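Local coordinates for protein nicotinate phosphoribosyltransferase (Vibrio cholerae, PDB 4HL7) that probably catalyses the ATP-dependent synthesis of nicotinate ribonucleotide from nicotinate and phosphoribosyl diphosphate, the entry step of NAD biosynthesis from nicotinate, at residues A73-L78 with Y216-R220; M136-E141 with T186-S192; L327-A332 with F347-L353. All blocks are in the same frame, centred on the assembly; numbering follows the deposited sequence.

Contacts 1 and 2 join helices of the N-terminal region to the parallel-stranded domain; contact 3 lies within that domain. Contact 2 and contact 3 have centres about 17 Å apart and meet where Arg188 CD lies 4.2 Å from Thr351 OG1. A sulfate ion sits at this junction: residues 350-351 of contact 3 bind it, and the side chain of Arg188 comes within about 5 Å. The ion probably came from the crystallisation liquor, but its place is consistent with a phosphate subsite. Contact 1, centred about 20 Å from contact 2, touches it through Phe218 CZ and Ser192 O, 3.7 Å apart. Contacts 1 and 3 do not meet, their nearest atoms being about 11 Å apart.

Contact 1. Residues A73-L78 with Y216-R220; sequences ADIHYL and YHFAR
Helix-to-helix packing with a salt bridge at one end joins Tyr77, Leu78 and Asp74 of helix 72-81 to Tyr216 and Arg220 of helix 216-222. The axes of the two short segments cross at 80°, 11.3 Å apart at their closest, a separation that side chains rather than backbones must fill. Tyr77 and Arg220 span it together. With CG anti to the backbone N (chi1 169°), the Tyr77 ring reaches across to the second helix, where Arg220 CB lies over one face, 3.9 Å from the ring centroid and displaced toward the rim. Tyr216 CD1 meets the ring's edge at CE1. The phenol oxygen Tyr77 OH ends beside Ala219 CB and shares a water with Ala219 O, the latter link being weak.

Helix 216-222 follows strand 210-213, one of the parallel strands of the alpha/beta, barrel-related domain, so the contact ties the N-terminal part of the chain to the flank of that domain. There Leu78 CD2 sits almost centrally over the Tyr216 ring, 3.7 Å from its centroid, a clear CH-pi contact. The Tyr216 hydroxyl is bonded to Asn25.

From its packing on Tyr77, the Arg220 chain bends at chi3 (55°), delivering the guanidinium to Asp74. NH1 of Arg220 donates to the anti lone pair of Asp74 OD1 at 2.8 Å, with Asp74 OD1 lying close to the guanidinium plane; NH2 adds only a weak bond to the same oxygen. One water joins Arg220 NH1 to Ala73 O, and another donates to Asp74 OD1.

Contact 2. Residues M136-E141 with T186-S192; sequences MAIVSE and TRRRFSS
Residues 136-141, within helix 131-147, face Thr186-Ser192 along an irregular loop that leads from strand 181-183 into helix 192-205. The backbones come close at both ends: Ala137 CA is 5.0 Å from Arg187 CA, and Glu141 CA is 4.9 Å from Ser191 CA. Between them Ser140 OG donates to Arg189 O at 2.6 Å, approaching from above the carbonyl plane.

Selenomethionine Met136 runs alongside Arg187 and bends at chi3 (71°), setting its CE 3.5 Å from Arg188 CZ, centrally over one face of that guanidinium. At the other end Glu141, extended beyond CG, presents OE2 to Ser192 N at 2.9 Å; the N-H comes from above the carboxylate plane. A water accepts from Arg189 NE and donates to both Ala137 O and Glu141 OE2. Ser192 CB packs over the Arg189 guanidinium.

The arginine ends are held by residues elsewhere: Arg187 by Asp20 and Glu132, Arg189 by Asp18 and Gln195, and Arg188 by Ile373 O. Glu141 also pairs with Arg145. Carboxylates probably offset the charges of Arg187 and Arg189, while Arg188, held by a carbonyl, lies near the sulfate; Glu141, accepting from the first turn of helix 192-205, would probably be stabilised as an anion.

Contact 3. Residues L327-A332 with F347-L353; sequences LDFDQA and FGIGTFL. With SO4 (sulfate ion), chain C.
Phe347, on strand 344-349, receives Ala332 CB over the centre of its ring, 3.7 Å from the centroid, while Leu327 CD1 approaches the ring's edge near its plane. At Gly348 the link is a water lying between its carbonyl O and Leu327 N. Ile349 points toward the other segment, with CG1 4.0 Å from Leu327 CB and CD1 near Phe329.

Gly350 and Thr351 turn to the sulfate instead. Gly350 N donates to O1 at 2.8 Å, and Thr351 grips O2 with both its backbone N and OG1. Gly350 is the N-cap of helix 351-354, so the anion lies by the N-terminus of a helix, where the first N-H groups of the turn point at it.

Phe352 returns to the other segment. CG lies anti to the backbone N (chi1 172°), and the ring takes Asp328 CA over its centre, 3.7 Å from the centroid. Its CE1 edge points into the face of Phe329, a T-shaped pair with planes at 73°. Asp328 OD2 accepts from Gln331 N at 2.8 Å, an N-cap bond. A second water connects Phe352 N, Leu327 O and sulfate O1. Leu353 CD2 then touches Phe329 CZ.

Strand 320-323, helix 329-339 and strand 344-349 form a beta-alpha-beta unit of the parallel sheet; the sulfate at the C-terminal end of a strand and the start of the next helix is consistent with the phosphate sites of TIM-barrel-related folds.

Contact 1. Residues A73-L78 with Y216-R220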
loop_
_atom_site.group_PDB
_atom_site.type_symbol
_atom_site.label_atom_id
_atom_site.label_comp_id
_atom_site.label_asym_id
_atom_site.label_seq_id
_atom_site.Cartn_x
_atom_site.Cartn_y
_atom_site.Cartn_z
ATOM N N ALA A 73 14.568 -21.159 -1.356
ATOM C CA ALA A 73 15.064 -20.188 -0.433
ATOM C C ALA A 73 14.052 -19.102 -0.082
ATOM O O ALA A 73 14.057 -18.621 1.056
ATOM C CB ALA A 73 16.351 -19.549 -0.933
ATOM N N ASP A 74 13.224 -18.677 -1.048
ATOM C CA ASP A 74 12.162 -17.727 -0.735
ATOM C C ASP A 74 11.192 -18.371 0.225
ATOM O O ASP A 74 10.686 -17.725 1.172
ATOM C CB ASP A 74 11.391 -17.340 -1.996
ATOM C CG ASP A 74 12.242 -16.548 -2.997
ATOM O OD1 ASP A 74 13.251 -15.949 -2.603
ATOM O OD2 ASP A 74 11.908 -16.587 -4.187
ATOM N N ILE A 75 10.846 -19.618 -0.062
ATOM C CA ILE A 75 9.847 -20.338 0.752
ATOM C C ILE A 75 10.380 -20.598 2.173
ATOM O O ILE A 75 9.625 -20.425 3.183
ATOM C CB ILE A 75 9.361 -21.634 0.083
ATOM C CG1 ILE A 75 8.768 -21.323 -1.307
ATOM C CG2 ILE A 75 8.257 -22.300 0.915
ATOM C CD1 ILE A 75 7.507 -20.494 -1.277
ATOM N N HIS A 76 11.644 -20.996 2.254
ATOM C CA HIS A 76 12.351 -21.192 3.536
ATOM C C HIS A 76 12.323 -19.895 4.310
ATOM O O HIS A 76 12.058 -19.878 5.537
ATOM C CB HIS A 76 13.814 -21.641 3.331
ATOM C CG HIS A 76 13.969 -23.075 2.780
ATOM N ND1 HIS A 76 13.101 -24.098 3.099
ATOM C CD2 HIS A 76 14.942 -23.642 1.915
ATOM C CE1 HIS A 76 13.506 -25.252 2.474
ATOM N NE2 HIS A 76 14.621 -24.974 1.748
ATOM N N TYR A 77 12.563 -18.774 3.625
ATOM C CA TYR A 77 12.528 -17.466 4.302
ATOM C C TYR A 77 11.129 -17.205 4.910
ATOM O O TYR A 77 11.006 -16.849 6.083
ATOM C CB TYR A 77 12.939 -16.298 3.359
ATOM C CG TYR A 77 12.642 -14.948 4.008
ATOM C CD1 TYR A 77 11.505 -14.209 3.655
ATOM C CD2 TYR A 77 13.479 -14.452 5.010
ATOM C CE1 TYR A 77 11.194 -13.004 4.296
ATOM C CE2 TYR A 77 13.190 -13.242 5.648
ATOM C CZ TYR A 77 12.055 -12.526 5.286
ATOM O OH TYR A 77 11.774 -11.341 5.915
ATOM N N LEU A 78 10.075 -17.421 4.146
ATOM C CA LEU A 78 8.756 -17.184 4.696
ATOM C C LEU A 78 8.403 -18.183 5.810
ATOM O O LEU A 78 7.668 -17.859 6.744
ATOM C CB LEU A 78 7.675 -17.283 3.613
ATOM C CG LEU A 78 7.787 -16.184 2.520
ATOM C CD1 LEU A 78 6.691 -16.454 1.493
ATOM C CD2 LEU A 78 7.611 -14.805 3.158
ATOM N N TYR A 216 9.280 -7.770 1.656
ATOM C CA TYR A 216 9.815 -9.066 2.146
ATOM C C TYR A 216 11.260 -9.257 1.682
ATOM O O TYR A 216 12.159 -9.722 2.460
ATOM C CB TYR A 216 8.951 -10.251 1.623
ATOM C CG TYR A 216 7.880 -10.726 2.606
ATOM C CD1 TYR A 216 8.171 -10.852 3.960
ATOM C CD2 TYR A 216 6.593 -11.068 2.158
ATOM C CE1 TYR A 216 7.198 -11.308 4.878
ATOM C CE2 TYR A 216 5.606 -11.528 3.045
ATOM C CZ TYR A 216 5.930 -11.686 4.405
ATOM O OH TYR A 216 4.949 -12.121 5.325
ATOM N N HIS A 217 11.505 -8.975 0.413
ATOM C CA HIS A 217 12.861 -9.168 -0.150
ATOM C C HIS A 217 13.933 -8.407 0.590
ATOM O O HIS A 217 15.036 -8.954 0.901
ATOM C CB HIS A 217 12.877 -8.780 -1.630
ATOM C CG HIS A 217 14.207 -9.015 -2.301
ATOM N ND1 HIS A 217 14.500 -10.148 -2.943
ATOM C CD2 HIS A 217 15.342 -8.216 -2.382
ATOM C CE1 HIS A 217 15.750 -10.088 -3.429
ATOM N NE2 HIS A 217 16.262 -8.907 -3.102
ATOM N N PHE A 218 13.645 -7.152 0.901
ATOM C CA PHE A 218 14.610 -6.285 1.611
ATOM C C PHE A 218 14.571 -6.546 3.120
ATOM O O PHE A 218 15.585 -6.368 3.766
ATOM C CB PHE A 218 14.351 -4.787 1.270
ATOM C CG PHE A 218 14.772 -4.417 -0.136
ATOM C CD1 PHE A 218 16.045 -4.775 -0.615
ATOM C CD2 PHE A 218 13.881 -3.752 -1.008
ATOM C CE1 PHE A 218 16.425 -4.520 -1.944
ATOM C CE2 PHE A 218 14.267 -3.465 -2.305
ATOM C CZ PHE A 218 15.525 -3.849 -2.788
ATOM N N ALA A 219 13.441 -7.029 3.654
ATOM C CA ALA A 219 13.408 -7.525 5.058
ATOM C C ALA A 219 14.428 -8.671 5.202
ATOM O O ALA A 219 15.248 -8.671 6.114
ATOM C CB ALA A 219 12.011 -7.976 5.475
ATOM N N ARG A 220 14.407 -9.595 4.254
ATOM C CA ARG A 220 15.461 -10.617 4.178
ATOM C C ARG A 220 16.854 -10.067 4.072
ATOM O O ARG A 220 17.714 -10.453 4.862
ATOM C CB ARG A 220 15.200 -11.646 3.071
ATOM C CG ARG A 220 16.259 -12.765 2.977
ATOM C CD ARG A 220 15.880 -13.839 1.934
ATOM N NE ARG A 220 15.628 -13.255 0.617
ATOM C CZ ARG A 220 15.065 -13.890 -0.412
ATOM N NH1 ARG A 220 14.715 -15.178 -0.295
ATOM N NH2 ARG A 220 14.866 -13.243 -1.566
HETATM O O HOH W 1 16.123 -17.204 1.505
HETATM O O HOH W 2 15.159 -15.050 -4.317
HETATM O O HOH W 3 13.352 -10.602 7.953
#

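Contact 2. Residues M136-E141 with T186-S192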
loop_
_atom_site.group_PDB
_atom_site.type_symbol
_atom_site.label_atom_id
_atom_site.label_comp_id
_atom_site.label_asym_id
_atom_site.label_seq_id
_atom_site.Cartn_x
_atom_site.Cartn_y
_atom_site.Cartn_z
HETATM N N MSE A 136 3.332 -1.559 -10.205
HETATM C CA MSE A 136 3.602 -0.111 -9.856
HETATM C C MSE A 136 5.065 0.154 -9.870
HETATM O O MSE A 136 5.478 1.146 -10.434
HETATM C CB MSE A 136 2.927 0.237 -8.516
HETATM C CG MSE A 136 1.453 0.220 -8.763
HETATM SE SE MSE A 136 0.570 0.478 -7.002
HETATM C CE MSE A 136 1.039 2.384 -6.751
ATOM N N ALA A 137 5.885 -0.795 -9.352
ATOM C CA ALA A 137 7.370 -0.636 -9.271
ATOM C C ALA A 137 8.017 -0.625 -10.630
ATOM O O ALA A 137 9.007 0.111 -10.879
ATOM C CB ALA A 137 8.010 -1.703 -8.387
ATOM N N ILE A 138 7.437 -1.436 -11.513
ATOM C CA ILE A 138 7.902 -1.520 -12.878
ATOM C C ILE A 138 7.589 -0.201 -13.594
ATOM O O ILE A 138 8.447 0.353 -14.221
ATOM C CB ILE A 138 7.186 -2.704 -13.607
ATOM C CG1 ILE A 138 7.879 -4.043 -13.233
ATOM C CG2 ILE A 138 7.215 -2.477 -15.142
ATOM C CD1 ILE A 138 6.993 -5.268 -13.552
ATOM N N VAL A 139 6.344 0.263 -13.529
ATOM C CA VAL A 139 5.999 1.517 -14.229
ATOM C C VAL A 139 6.832 2.689 -13.700
ATOM O O VAL A 139 7.377 3.442 -14.472
ATOM C CB VAL A 139 4.498 1.876 -14.150
ATOM C CG1 VAL A 139 4.204 3.211 -14.861
ATOM C CG2 VAL A 139 3.649 0.781 -14.806
ATOM N N SER A 140 6.946 2.790 -12.373
ATOM C CA SER A 140 7.853 3.779 -11.767
ATOM C C SER A 140 9.260 3.742 -12.283
ATOM O O SER A 140 9.772 4.776 -12.777
ATOM C CB SER A 140 7.830 3.704 -10.217
ATOM O OG SER A 140 8.511 4.848 -9.700
ATOM N N GLU A 141 9.894 2.571 -12.212
ATOM C CA GLU A 141 11.292 2.440 -12.601
ATOM C C GLU A 141 11.568 2.573 -14.115
ATOM O O GLU A 141 12.645 3.065 -14.503
ATOM C CB GLU A 141 11.927 1.154 -12.047
ATOM C CG GLU A 141 13.410 1.113 -12.410
ATOM C CD GLU A 141 14.238 0.165 -11.599
ATOM O OE1 GLU A 141 15.385 -0.089 -12.036
ATOM O OE2 GLU A 141 13.761 -0.354 -10.571
ATOM N N THR A 186 8.036 0.633 -1.513
ATOM C CA THR A 186 8.265 -0.226 -2.671
ATOM C C THR A 186 7.459 0.213 -3.942
ATOM O O THR A 186 7.993 0.263 -5.065
ATOM C CB THR A 186 7.836 -1.673 -2.293
ATOM O OG1 THR A 186 8.698 -2.181 -1.260
ATOM C CG2 THR A 186 7.864 -2.621 -3.540
ATOM N N ARG A 187 6.146 0.425 -3.764
ATOM C CA ARG A 187 5.237 0.652 -4.916
ATOM C C ARG A 187 5.556 1.893 -5.717
ATOM O O ARG A 187 5.297 1.932 -6.936
ATOM C CB ARG A 187 3.763 0.692 -4.491
ATOM C CG ARG A 187 3.382 1.843 -3.545
ATOM C CD ARG A 187 1.974 1.637 -3.003
ATOM N NE ARG A 187 1.834 0.351 -2.359
ATOM C CZ ARG A 187 0.724 -0.386 -2.424
ATOM N NH1 ARG A 187 -0.301 0.072 -3.117
ATOM N NH2 ARG A 187 0.667 -1.592 -1.830
ATOM N N ARG A 188 6.176 2.891 -5.076
ATOM C CA ARG A 188 6.530 4.095 -5.896
ATOM C C ARG A 188 7.992 4.472 -5.809
ATOM O O ARG A 188 8.361 5.644 -5.924
ATOM C CB ARG A 188 5.605 5.297 -5.616
ATOM C CG ARG A 188 4.248 5.260 -6.349
ATOM C CD ARG A 188 3.283 6.259 -5.673
ATOM N NE ARG A 188 1.853 6.032 -5.934
ATOM C CZ ARG A 188 0.984 5.460 -5.083
ATOM N NH1 ARG A 188 1.380 4.966 -3.895
ATOM N NH2 ARG A 188 -0.307 5.357 -5.440
ATOM N N ARG A 189 8.839 3.464 -5.675
ATOM C CA ARG A 189 10.280 3.749 -5.604
ATOM C C ARG A 189 10.799 4.323 -6.906
ATOM O O ARG A 189 10.276 4.028 -7.992
ATOM C CB ARG A 189 11.091 2.506 -5.258
ATOM C CG ARG A 189 11.001 1.365 -6.307
ATOM C CD ARG A 189 11.297 0.069 -5.598
ATOM N NE ARG A 189 11.303 -1.011 -6.579
ATOM C CZ ARG A 189 11.371 -2.293 -6.258
ATOM N NH1 ARG A 189 11.513 -2.650 -4.971
ATOM N NH2 ARG A 189 11.375 -3.220 -7.239
ATOM N N PHE A 190 11.873 5.111 -6.825
ATOM C CA PHE A 190 12.524 5.589 -8.036
ATOM C C PHE A 190 13.072 4.364 -8.838
ATOM O O PHE A 190 12.973 4.323 -10.071
ATOM C CB PHE A 190 13.703 6.505 -7.665
ATOM C CG PHE A 190 14.438 7.074 -8.861
ATOM C CD1 PHE A 190 14.016 8.283 -9.449
ATOM C CD2 PHE A 190 15.571 6.453 -9.366
ATOM C CE1 PHE A 190 14.672 8.788 -10.546
ATOM C CE2 PHE A 190 16.246 6.974 -10.480
ATOM C CZ PHE A 190 15.788 8.146 -11.063
ATOM N N SER A 191 13.646 3.390 -8.102
ATOM C CA SER A 191 14.219 2.189 -8.667
ATOM C C SER A 191 14.436 1.215 -7.509
ATOM O O SER A 191 14.456 1.631 -6.357
ATOM C CB SER A 191 15.545 2.485 -9.408
ATOM O OG SER A 191 16.554 2.872 -8.475
ATOM N N SER A 192 14.559 -0.078 -7.803
ATOM C CA SER A 192 14.851 -1.046 -6.728
ATOM C C SER A 192 16.240 -0.760 -6.084
ATOM O O SER A 192 16.425 -0.983 -4.864
ATOM C CB SER A 192 14.728 -2.501 -7.242
ATOM O OG SER A 192 15.618 -2.713 -8.319
HETATM O O HOH W 4 11.256 -0.783 -9.399
HETATM O O HOH W 5 17.101 -0.727 -9.962
#

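Contact 3. Residues L327-A332 with F347-L353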
loop_
_atom_site.group_PDB
_atom_site.type_symbol
_atom_site.label_atom_id
_atom_site.label_comp_id
_atom_site.label_asym_id
_atom_site.label_seq_id
_atom_site.Cartn_x
_atom_site.Cartn_y
_atom_site.Cartn_z
ATOM N N LEU A 327 3.299 11.115 4.401
ATOM C CA LEU A 327 4.112 11.778 5.457
ATOM C C LEU A 327 5.466 12.239 4.998
ATOM O O LEU A 327 6.037 11.675 4.084
ATOM C CB LEU A 327 4.325 10.787 6.612
ATOM C CG LEU A 327 2.954 10.579 7.290
ATOM C CD1 LEU A 327 3.010 9.318 8.128
ATOM C CD2 LEU A 327 2.507 11.768 8.166
ATOM N N ASP A 328 6.015 13.185 5.743
ATOM C CA ASP A 328 7.432 13.506 5.731
ATOM C C ASP A 328 7.844 13.577 7.213
ATOM O O ASP A 328 6.989 13.390 8.123
ATOM C CB ASP A 328 7.688 14.875 5.046
ATOM C CG ASP A 328 6.772 15.980 5.576
ATOM O OD1 ASP A 328 6.128 16.645 4.701
ATOM O OD2 ASP A 328 6.706 16.215 6.853
ATOM N N PHE A 329 9.120 13.842 7.473
ATOM C CA PHE A 329 9.598 13.663 8.879
ATOM C C PHE A 329 9.048 14.756 9.779
ATOM O O PHE A 329 8.776 14.517 10.962
ATOM C CB PHE A 329 11.140 13.672 8.993
ATOM C CG PHE A 329 11.840 12.429 8.473
ATOM C CD1 PHE A 329 11.235 11.169 8.498
ATOM C CD2 PHE A 329 13.172 12.523 8.039
ATOM C CE1 PHE A 329 11.923 10.042 8.027
ATOM C CE2 PHE A 329 13.894 11.389 7.591
ATOM C CZ PHE A 329 13.269 10.146 7.583
ATOM N N ASP A 330 8.882 15.988 9.238
ATOM C CA ASP A 330 8.340 17.028 10.082
ATOM C C ASP A 330 6.893 16.781 10.481
ATOM O O ASP A 330 6.472 17.067 11.603
ATOM C CB ASP A 330 8.586 18.435 9.473
ATOM C CG ASP A 330 10.058 18.778 9.491
ATOM O OD1 ASP A 330 10.636 18.823 10.606
ATOM O OD2 ASP A 330 10.662 18.919 8.418
ATOM N N GLN A 331 6.105 16.253 9.571
ATOM C CA GLN A 331 4.753 15.794 9.948
ATOM C C GLN A 331 4.805 14.669 11.051
ATOM O O GLN A 331 4.007 14.647 12.010
ATOM C CB GLN A 331 4.057 15.245 8.715
ATOM C CG GLN A 331 3.539 16.275 7.695
ATOM C CD GLN A 331 2.767 15.568 6.538
ATOM O OE1 GLN A 331 1.753 14.933 6.765
ATOM N NE2 GLN A 331 3.286 15.662 5.323
ATOM N N ALA A 332 5.754 13.771 10.908
ATOM C CA ALA A 332 5.844 12.625 11.803
ATOM C C ALA A 332 6.194 13.138 13.208
ATOM O O ALA A 332 5.534 12.756 14.201
ATOM C CB ALA A 332 6.867 11.643 11.300
ATOM N N PHE A 347 5.292 5.391 11.778
ATOM C CA PHE A 347 4.985 6.136 10.531
ATOM C C PHE A 347 5.330 5.314 9.309
ATOM O O PHE A 347 6.467 4.973 9.137
ATOM C CB PHE A 347 5.801 7.439 10.557
ATOM C CG PHE A 347 5.426 8.276 11.767
ATOM C CD1 PHE A 347 6.193 8.219 12.951
ATOM C CD2 PHE A 347 4.228 8.983 11.773
ATOM C CE1 PHE A 347 5.760 8.923 14.106
ATOM C CE2 PHE A 347 3.818 9.682 12.933
ATOM C CZ PHE A 347 4.587 9.624 14.078
ATOM N N GLY A 348 4.316 4.959 8.516
ATOM C CA GLY A 348 4.533 4.192 7.311
ATOM C C GLY A 348 4.784 5.163 6.185
ATOM O O GLY A 348 3.842 5.793 5.693
ATOM N N ILE A 349 6.043 5.288 5.773
ATOM C CA ILE A 349 6.436 6.287 4.757
ATOM C C ILE A 349 6.923 5.655 3.432
ATOM O O ILE A 349 7.692 4.680 3.447
ATOM C CB ILE A 349 7.484 7.214 5.317
ATOM C CG1 ILE A 349 6.966 7.769 6.678
ATOM C CG2 ILE A 349 7.777 8.317 4.300
ATOM C CD1 ILE A 349 7.854 8.892 7.291
ATOM N N GLY A 350 6.408 6.175 2.328
ATOM C CA GLY A 350 6.686 5.592 1.010
ATOM C C GLY A 350 7.556 6.547 0.214
ATOM O O GLY A 350 8.759 6.597 0.395
ATOM N N THR A 351 6.898 7.348 -0.618
ATOM C CA THR A 351 7.503 8.261 -1.555
ATOM C C THR A 351 8.609 9.125 -0.948
ATOM O O THR A 351 9.656 9.277 -1.545
ATOM C CB THR A 351 6.362 9.169 -2.138
ATOM O OG1 THR A 351 5.342 8.302 -2.699
ATOM C CG2 THR A 351 6.852 10.004 -3.197
ATOM N N PHE A 352 8.355 9.681 0.237
ATOM C CA PHE A 352 9.308 10.604 0.874
ATOM C C PHE A 352 10.620 9.904 1.114
ATOM O O PHE A 352 11.679 10.544 1.101
ATOM C CB PHE A 352 8.719 11.111 2.174
ATOM C CG PHE A 352 9.663 11.923 3.016
ATOM C CD1 PHE A 352 10.363 11.332 4.049
ATOM C CD2 PHE A 352 9.799 13.315 2.815
ATOM C CE1 PHE A 352 11.192 12.082 4.873
ATOM C CE2 PHE A 352 10.637 14.067 3.644
ATOM C CZ PHE A 352 11.317 13.436 4.686
ATOM N N LEU A 353 10.583 8.588 1.303
ATOM C CA LEU A 353 11.824 7.808 1.475
ATOM C C LEU A 353 12.485 7.381 0.154
ATOM O O LEU A 353 13.694 7.617 -0.018
ATOM C CB LEU A 353 11.638 6.553 2.387
ATOM C CG LEU A 353 11.331 6.836 3.877
ATOM C CD1 LEU A 353 11.050 5.529 4.616
ATOM C CD2 LEU A 353 12.492 7.619 4.521
HETATM S S SO4 C . 3.374 7.597 0.720
HETATM O O1 SO4 C . 4.277 7.878 1.899
HETATM O O2 SO4 C . 3.982 6.716 -0.351
HETATM O O3 SO4 C . 2.078 7.124 1.246
HETATM O O4 SO4 C . 3.150 8.815 -0.111
HETATM O O HOH W 6 3.338 8.222 4.310
HETATM O O HOH W 7 5.716 10.119 1.658
#